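Local coordinates for GTPase activator-like protein (PDB 5HIU), which forms the helical N-terminal part of TSC2 (tuberin), a protein that probably acts as a GTPase activator, at residues T95-T107 against L125-M139. Numbering follows the deposited sequence.
Sequences TELERSEYFHTLT and LTNHGRNIAGFYYEM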
loop_
_atom_site.group_PDB
_atom_site.type_symbol
_atom_site.label_atom_id
_atom_site.label_comp_id
_atom_site.label_asym_id
_atom_site.label_seq_id
_atom_site.Cartn_x
_atom_site.Cartn_y
_atom_site.Cartn_z
ATOM N N THR A 95 -24.066 -25.217 6.654
ATOM C CA THR A 95 -23.016 -25.963 7.335
ATOM C C THR A 95 -21.687 -25.587 6.711
ATOM O O THR A 95 -21.634 -24.898 5.687
ATOM C CB THR A 95 -23.149 -27.489 7.215
ATOM O OG1 THR A 95 -22.784 -27.889 5.889
ATOM C CG2 THR A 95 -24.578 -27.999 7.587
ATOM N N GLU A 96 -20.615 -26.057 7.333
ATOM C CA GLU A 96 -19.274 -25.768 6.881
ATOM C C GLU A 96 -18.975 -26.519 5.590
ATOM O O GLU A 96 -18.352 -25.974 4.691
ATOM C CB GLU A 96 -18.264 -26.121 7.969
ATOM C CG GLU A 96 -16.961 -25.351 7.867
ATOM C CD GLU A 96 -15.903 -25.838 8.849
ATOM O OE1 GLU A 96 -14.747 -26.012 8.408
ATOM O OE2 GLU A 96 -16.210 -26.045 10.047
ATOM N N LEU A 97 -19.433 -27.757 5.485
ATOM C CA LEU A 97 -19.225 -28.526 4.275
ATOM C C LEU A 97 -20.005 -27.911 3.121
ATOM O O LEU A 97 -19.589 -28.013 1.968
ATOM C CB LEU A 97 -19.673 -29.972 4.469
ATOM C CG LEU A 97 -19.383 -30.930 3.301
ATOM C CD1 LEU A 97 -17.914 -31.332 3.307
ATOM C CD2 LEU A 97 -20.280 -32.165 3.352
ATOM N N GLU A 98 -21.144 -27.291 3.433
ATOM C CA GLU A 98 -21.973 -26.618 2.428
ATOM C C GLU A 98 -21.299 -25.321 1.948
ATOM O O GLU A 98 -21.285 -25.022 0.739
ATOM C CB GLU A 98 -23.391 -26.350 2.973
ATOM C CG GLU A 98 -24.288 -27.580 2.943
ATOM C CD GLU A 98 -25.595 -27.443 3.730
ATOM O OE1 GLU A 98 -25.669 -26.619 4.676
ATOM O OE2 GLU A 98 -26.556 -28.196 3.419
ATOM N N ARG A 99 -20.725 -24.567 2.889
ATOM C CA ARG A 99 -19.941 -23.381 2.544
ATOM C C ARG A 99 -18.749 -23.745 1.688
ATOM O O ARG A 99 -18.355 -22.989 0.807
ATOM C CB ARG A 99 -19.456 -22.667 3.796
ATOM C CG ARG A 99 -20.553 -21.929 4.536
ATOM C CD ARG A 99 -20.011 -21.392 5.827
ATOM N NE ARG A 99 -18.917 -20.473 5.559
ATOM C CZ ARG A 99 -19.081 -19.211 5.188
ATOM N NH1 ARG A 99 -20.295 -18.696 5.043
ATOM N NH2 ARG A 99 -18.026 -18.461 4.957
ATOM N N SER A 100 -18.175 -24.909 1.934
ATOM C CA SER A 100 -17.024 -25.314 1.166
ATOM C C SER A 100 -17.419 -25.566 -0.269
ATOM O O SER A 100 -16.651 -25.320 -1.178
ATOM C CB SER A 100 -16.371 -26.552 1.761
ATOM O OG SER A 100 -14.981 -26.485 1.531
ATOM N N GLU A 101 -18.628 -26.043 -0.483
ATOM C CA GLU A 101 -19.047 -26.398 -1.817
ATOM C C GLU A 101 -19.452 -25.171 -2.599
ATOM O O GLU A 101 -19.284 -25.082 -3.823
ATOM C CB GLU A 101 -20.196 -27.387 -1.742
ATOM C CG GLU A 101 -20.455 -28.099 -3.054
ATOM C CD GLU A 101 -21.429 -29.244 -2.900
ATOM O OE1 GLU A 101 -21.293 -30.039 -1.913
ATOM O OE2 GLU A 101 -22.324 -29.331 -3.782
ATOM N N TYR A 102 -19.986 -24.204 -1.882
ATOM C CA TYR A 102 -20.286 -22.938 -2.488
ATOM C C TYR A 102 -18.991 -22.237 -2.914
ATOM O O TYR A 102 -18.862 -21.778 -4.047
ATOM C CB TYR A 102 -21.118 -22.091 -1.529
ATOM C CG TYR A 102 -22.417 -22.756 -1.062
ATOM C CD1 TYR A 102 -23.004 -23.797 -1.772
ATOM C CD2 TYR A 102 -23.060 -22.320 0.087
ATOM C CE1 TYR A 102 -24.170 -24.389 -1.331
ATOM C CE2 TYR A 102 -24.226 -22.898 0.524
ATOM C CZ TYR A 102 -24.773 -23.926 -0.189
ATOM O OH TYR A 102 -25.932 -24.490 0.248
ATOM N N PHE A 103 -18.004 -22.198 -2.040
ATOM C CA PHE A 103 -16.749 -21.544 -2.399
ATOM C C PHE A 103 -16.133 -22.136 -3.684
ATOM O O PHE A 103 -15.693 -21.418 -4.556
ATOM C CB PHE A 103 -15.777 -21.617 -1.228
ATOM C CG PHE A 103 -14.410 -21.119 -1.547
ATOM C CD1 PHE A 103 -14.097 -19.775 -1.409
ATOM C CD2 PHE A 103 -13.420 -21.995 -1.968
ATOM C CE1 PHE A 103 -12.820 -19.310 -1.690
ATOM C CE2 PHE A 103 -12.145 -21.533 -2.253
ATOM C CZ PHE A 103 -11.841 -20.193 -2.113
ATOM N N HIS A 104 -16.101 -23.447 -3.813
ATOM C CA HIS A 104 -15.460 -24.037 -4.980
ATOM C C HIS A 104 -16.266 -23.863 -6.244
ATOM O O HIS A 104 -15.691 -23.721 -7.327
ATOM C CB HIS A 104 -15.142 -25.484 -4.707
ATOM C CG HIS A 104 -14.085 -25.639 -3.666
ATOM N ND1 HIS A 104 -14.345 -26.122 -2.400
ATOM C CD2 HIS A 104 -12.774 -25.317 -3.686
ATOM C CE1 HIS A 104 -13.232 -26.116 -1.692
ATOM N NE2 HIS A 104 -12.261 -25.634 -2.450
ATOM N N THR A 105 -17.590 -23.854 -6.103
ATOM C CA THR A 105 -18.474 -23.534 -7.206
ATOM C C THR A 105 -18.241 -22.091 -7.677
ATOM O O THR A 105 -18.052 -21.836 -8.865
ATOM C CB THR A 105 -19.943 -23.678 -6.774
ATOM O OG1 THR A 105 -20.212 -25.022 -6.403
ATOM C CG2 THR A 105 -20.905 -23.258 -7.874
ATOM N N LEU A 106 -18.264 -21.146 -6.745
ATOM C CA LEU A 106 -18.193 -19.750 -7.132
ATOM C C LEU A 106 -16.800 -19.276 -7.554
ATOM O O LEU A 106 -16.701 -18.304 -8.277
ATOM C CB LEU A 106 -18.747 -18.858 -6.028
ATOM C CG LEU A 106 -17.829 -18.522 -4.849
ATOM C CD1 LEU A 106 -16.887 -17.341 -5.119
ATOM C CD2 LEU A 106 -18.686 -18.237 -3.619
ATOM N N THR A 107 -15.736 -19.948 -7.127
ATOM C CA THR A 107 -14.381 -19.426 -7.309
ATOM C C THR A 107 -13.636 -20.025 -8.471
ATOM O O THR A 107 -12.673 -19.425 -8.949
ATOM C CB THR A 107 -13.509 -19.682 -6.078
ATOM O OG1 THR A 107 -13.573 -21.070 -5.728
ATOM C CG2 THR A 107 -13.988 -18.877 -4.939
ATOM N N LEU A 125 -20.595 -14.525 0.542
ATOM C CA LEU A 125 -20.348 -15.798 1.210
ATOM C C LEU A 125 -19.612 -15.555 2.515
ATOM O O LEU A 125 -19.943 -16.139 3.551
ATOM C CB LEU A 125 -19.524 -16.738 0.322
ATOM C CG LEU A 125 -19.273 -18.148 0.861
ATOM C CD1 LEU A 125 -20.597 -18.871 1.013
ATOM C CD2 LEU A 125 -18.314 -18.977 0.008
ATOM N N THR A 126 -18.616 -14.682 2.461
ATOM C CA THR A 126 -17.766 -14.417 3.617
ATOM C C THR A 126 -18.332 -13.337 4.541
ATOM O O THR A 126 -17.815 -13.149 5.643
ATOM C CB THR A 126 -16.366 -13.973 3.170
ATOM O OG1 THR A 126 -16.477 -12.773 2.388
ATOM C CG2 THR A 126 -15.701 -15.042 2.333
ATOM N N ASN A 127 -19.375 -12.626 4.095
ATOM C CA ASN A 127 -19.936 -11.509 4.848
ATOM C C ASN A 127 -18.912 -10.385 4.928
ATOM O O ASN A 127 -18.606 -9.878 5.991
ATOM C CB ASN A 127 -20.347 -11.962 6.250
ATOM C CG ASN A 127 -20.950 -10.848 7.074
ATOM O OD1 ASN A 127 -21.598 -9.946 6.559
ATOM N ND2 ASN A 127 -20.750 -10.918 8.366
ATOM N N HIS A 128 -18.371 -10.017 3.779
ATOM C CA HIS A 128 -17.336 -8.982 3.679
ATOM C C HIS A 128 -16.074 -9.366 4.424
ATOM O O HIS A 128 -15.462 -8.554 5.076
ATOM C CB HIS A 128 -17.883 -7.619 4.121
ATOM C CG HIS A 128 -19.087 -7.208 3.347
ATOM N ND1 HIS A 128 -19.001 -6.677 2.080
ATOM C CD2 HIS A 128 -20.412 -7.334 3.614
ATOM C CE1 HIS A 128 -20.216 -6.458 1.613
ATOM N NE2 HIS A 128 -21.093 -6.846 2.526
ATOM N N GLY A 129 -15.697 -10.627 4.318
ATOM C CA GLY A 129 -14.370 -11.075 4.722
ATOM C C GLY A 129 -14.336 -11.630 6.119
ATOM O O GLY A 129 -13.293 -12.080 6.568
ATOM N N ARG A 130 -15.489 -11.619 6.787
ATOM C CA ARG A 130 -15.589 -11.956 8.198
ATOM C C ARG A 130 -15.548 -13.429 8.417
ATOM O O ARG A 130 -14.944 -13.875 9.370
ATOM C CB ARG A 130 -16.890 -11.423 8.785
ATOM C CG ARG A 130 -16.903 -9.911 8.886
ATOM C CD ARG A 130 -18.228 -9.399 9.414
ATOM N NE ARG A 130 -18.247 -7.944 9.498
ATOM C CZ ARG A 130 -17.921 -7.229 10.575
ATOM N NH1 ARG A 130 -17.544 -7.796 11.722
ATOM N NH2 ARG A 130 -17.973 -5.909 10.500
ATOM N N ASN A 131 -16.209 -14.183 7.543
ATOM C CA ASN A 131 -16.373 -15.628 7.714
ATOM C C ASN A 131 -15.880 -16.391 6.504
ATOM O O ASN A 131 -16.413 -16.250 5.433
ATOM C CB ASN A 131 -17.833 -15.975 7.961
ATOM C CG ASN A 131 -18.063 -17.474 8.108
ATOM O OD1 ASN A 131 -17.127 -18.261 8.272
ATOM N ND2 ASN A 131 -19.317 -17.874 8.048
ATOM N N ILE A 132 -14.847 -17.194 6.697
ATOM C CA ILE A 132 -14.261 -17.986 5.633
ATOM C C ILE A 132 -14.187 -19.466 6.036
ATOM O O ILE A 132 -13.362 -20.239 5.504
ATOM C CB ILE A 132 -12.871 -17.450 5.251
ATOM C CG1 ILE A 132 -11.820 -17.726 6.329
ATOM C CG2 ILE A 132 -12.965 -15.961 4.997
ATOM C CD1 ILE A 132 -10.392 -17.637 5.818
ATOM N N ALA A 133 -15.053 -19.847 6.971
ATOM C CA ALA A 133 -15.183 -21.231 7.351
ATOM C C ALA A 133 -15.626 -22.065 6.144
ATOM O O ALA A 133 -16.569 -21.685 5.391
ATOM C CB ALA A 133 -16.176 -21.375 8.486
ATOM N N GLY A 134 -14.914 -23.180 5.956
ATOM C CA GLY A 134 -15.102 -24.049 4.802
ATOM C C GLY A 134 -14.005 -23.927 3.763
ATOM O O GLY A 134 -13.822 -24.824 2.921
ATOM N N PHE A 135 -13.321 -22.793 3.787
ATOM C CA PHE A 135 -12.233 -22.507 2.864
ATOM C C PHE A 135 -11.186 -21.621 3.563
ATOM O O PHE A 135 -10.464 -20.868 2.925
ATOM C CB PHE A 135 -12.785 -21.876 1.567
ATOM C CG PHE A 135 -13.849 -20.832 1.799
ATOM C CD1 PHE A 135 -15.155 -21.197 2.097
ATOM C CD2 PHE A 135 -13.545 -19.487 1.721
ATOM C CE1 PHE A 135 -16.137 -20.241 2.328
ATOM C CE2 PHE A 135 -14.519 -18.521 1.951
ATOM C CZ PHE A 135 -15.818 -18.897 2.252
ATOM N N TYR A 136 -11.106 -21.749 4.889
ATOM C CA TYR A 136 -10.011 -21.200 5.697
ATOM C C TYR A 136 -8.691 -21.108 4.938
ATOM O O TYR A 136 -8.084 -20.040 4.830
ATOM C CB TYR A 136 -9.787 -22.093 6.914
ATOM C CG TYR A 136 -10.904 -22.068 7.924
ATOM C CD1 TYR A 136 -11.097 -20.963 8.734
ATOM C CD2 TYR A 136 -11.749 -23.156 8.091
ATOM C CE1 TYR A 136 -12.106 -20.929 9.677
ATOM C CE2 TYR A 136 -12.761 -23.130 9.031
ATOM C CZ TYR A 136 -12.923 -22.011 9.821
ATOM O OH TYR A 136 -13.920 -21.961 10.751
ATOM N N TYR A 137 -8.274 -22.236 4.384
ATOM C CA TYR A 137 -6.949 -22.352 3.828
ATOM C C TYR A 137 -6.881 -22.082 2.346
ATOM O O TYR A 137 -5.788 -22.004 1.803
ATOM C CB TYR A 137 -6.361 -23.720 4.202
ATOM C CG TYR A 137 -5.891 -23.665 5.635
ATOM C CD1 TYR A 137 -4.766 -22.920 5.966
ATOM C CD2 TYR A 137 -6.613 -24.265 6.664
ATOM C CE1 TYR A 137 -4.341 -22.798 7.270
ATOM C CE2 TYR A 137 -6.193 -24.150 7.976
ATOM C CZ TYR A 137 -5.048 -23.408 8.273
ATOM O OH TYR A 137 -4.572 -23.262 9.561
ATOM N N GLU A 138 -8.033 -21.901 1.706
ATOM C CA GLU A 138 -8.084 -21.592 0.268
ATOM C C GLU A 138 -8.247 -20.107 -0.061
ATOM O O GLU A 138 -7.970 -19.678 -1.179
ATOM C CB GLU A 138 -9.235 -22.368 -0.410
ATOM C CG GLU A 138 -9.072 -23.882 -0.430
ATOM C CD GLU A 138 -9.924 -24.588 0.608
ATOM O OE1 GLU A 138 -9.743 -24.291 1.807
ATOM O OE2 GLU A 138 -10.761 -25.458 0.222
ATOM N N MET A 139 -8.714 -19.340 0.915
ATOM C CA MET A 139 -9.122 -17.975 0.721
ATOM C C MET A 139 -8.035 -17.051 0.233
ATOM O O MET A 139 -8.248 -16.355 -0.742
ATOM C CB MET A 139 -9.657 -17.423 2.032
ATOM C CG MET A 139 -10.375 -16.095 1.898
ATOM S SD MET A 139 -11.741 -16.172 0.729
ATOM C CE MET A 139 -12.343 -14.500 0.914
#
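Phe103 and Phe135 lie face against face in an offset stack, planes 10° apart and centroids 4.3 Å from each other, where helix 96-107 meets the loop that follows helix 115-126 in this all-helical N-terminal solenoid of TSC2. The stack is displaced far enough for Phe135 CB to sit over the Phe103 face, 3.6 Å from the ring centroid. Phe103 reaches the loop because its CG is anti to the backbone N (chi1 173°). Met139 SD approaches the same ring obliquely, a Met-aromatic contact. Beside the stack, Leu125 packs as a knob into the hole formed by Arg99, Tyr102, Phe103 and Leu106, its CD2 lying 3.7 Å from Leu106 CD2; Trp82 and Val89 of helix 75-89 extend this apolar layer.

Further out, the buried Arg99 bends at chi3 (60°) and spreads its guanidinium between Leu125 and the turn 132-135. NE donates to Ala133 O at 2.6 Å, close to the guanidinium plane, while NH1 donates to Leu125 O, so the group ties the end of helix 115-126 to this type II turn. The Asn131 amide stacks on one guanidinium face, and Leu125 CD1 lies over the other. Asn131 OD1 meanwhile accepts from Ala133 N in an Asx turn, which holds the amide in position. Gly134 passes very close to the helix, its CA 4.3 Å from that of Ser100. Ser100 OG donates to Gly134 O, though the modelled bond is unusually short and its exact length doubtful. Near the surface, Glu138 OE2 lies at the edge of the His104 ring, 3.1 Å from NE2.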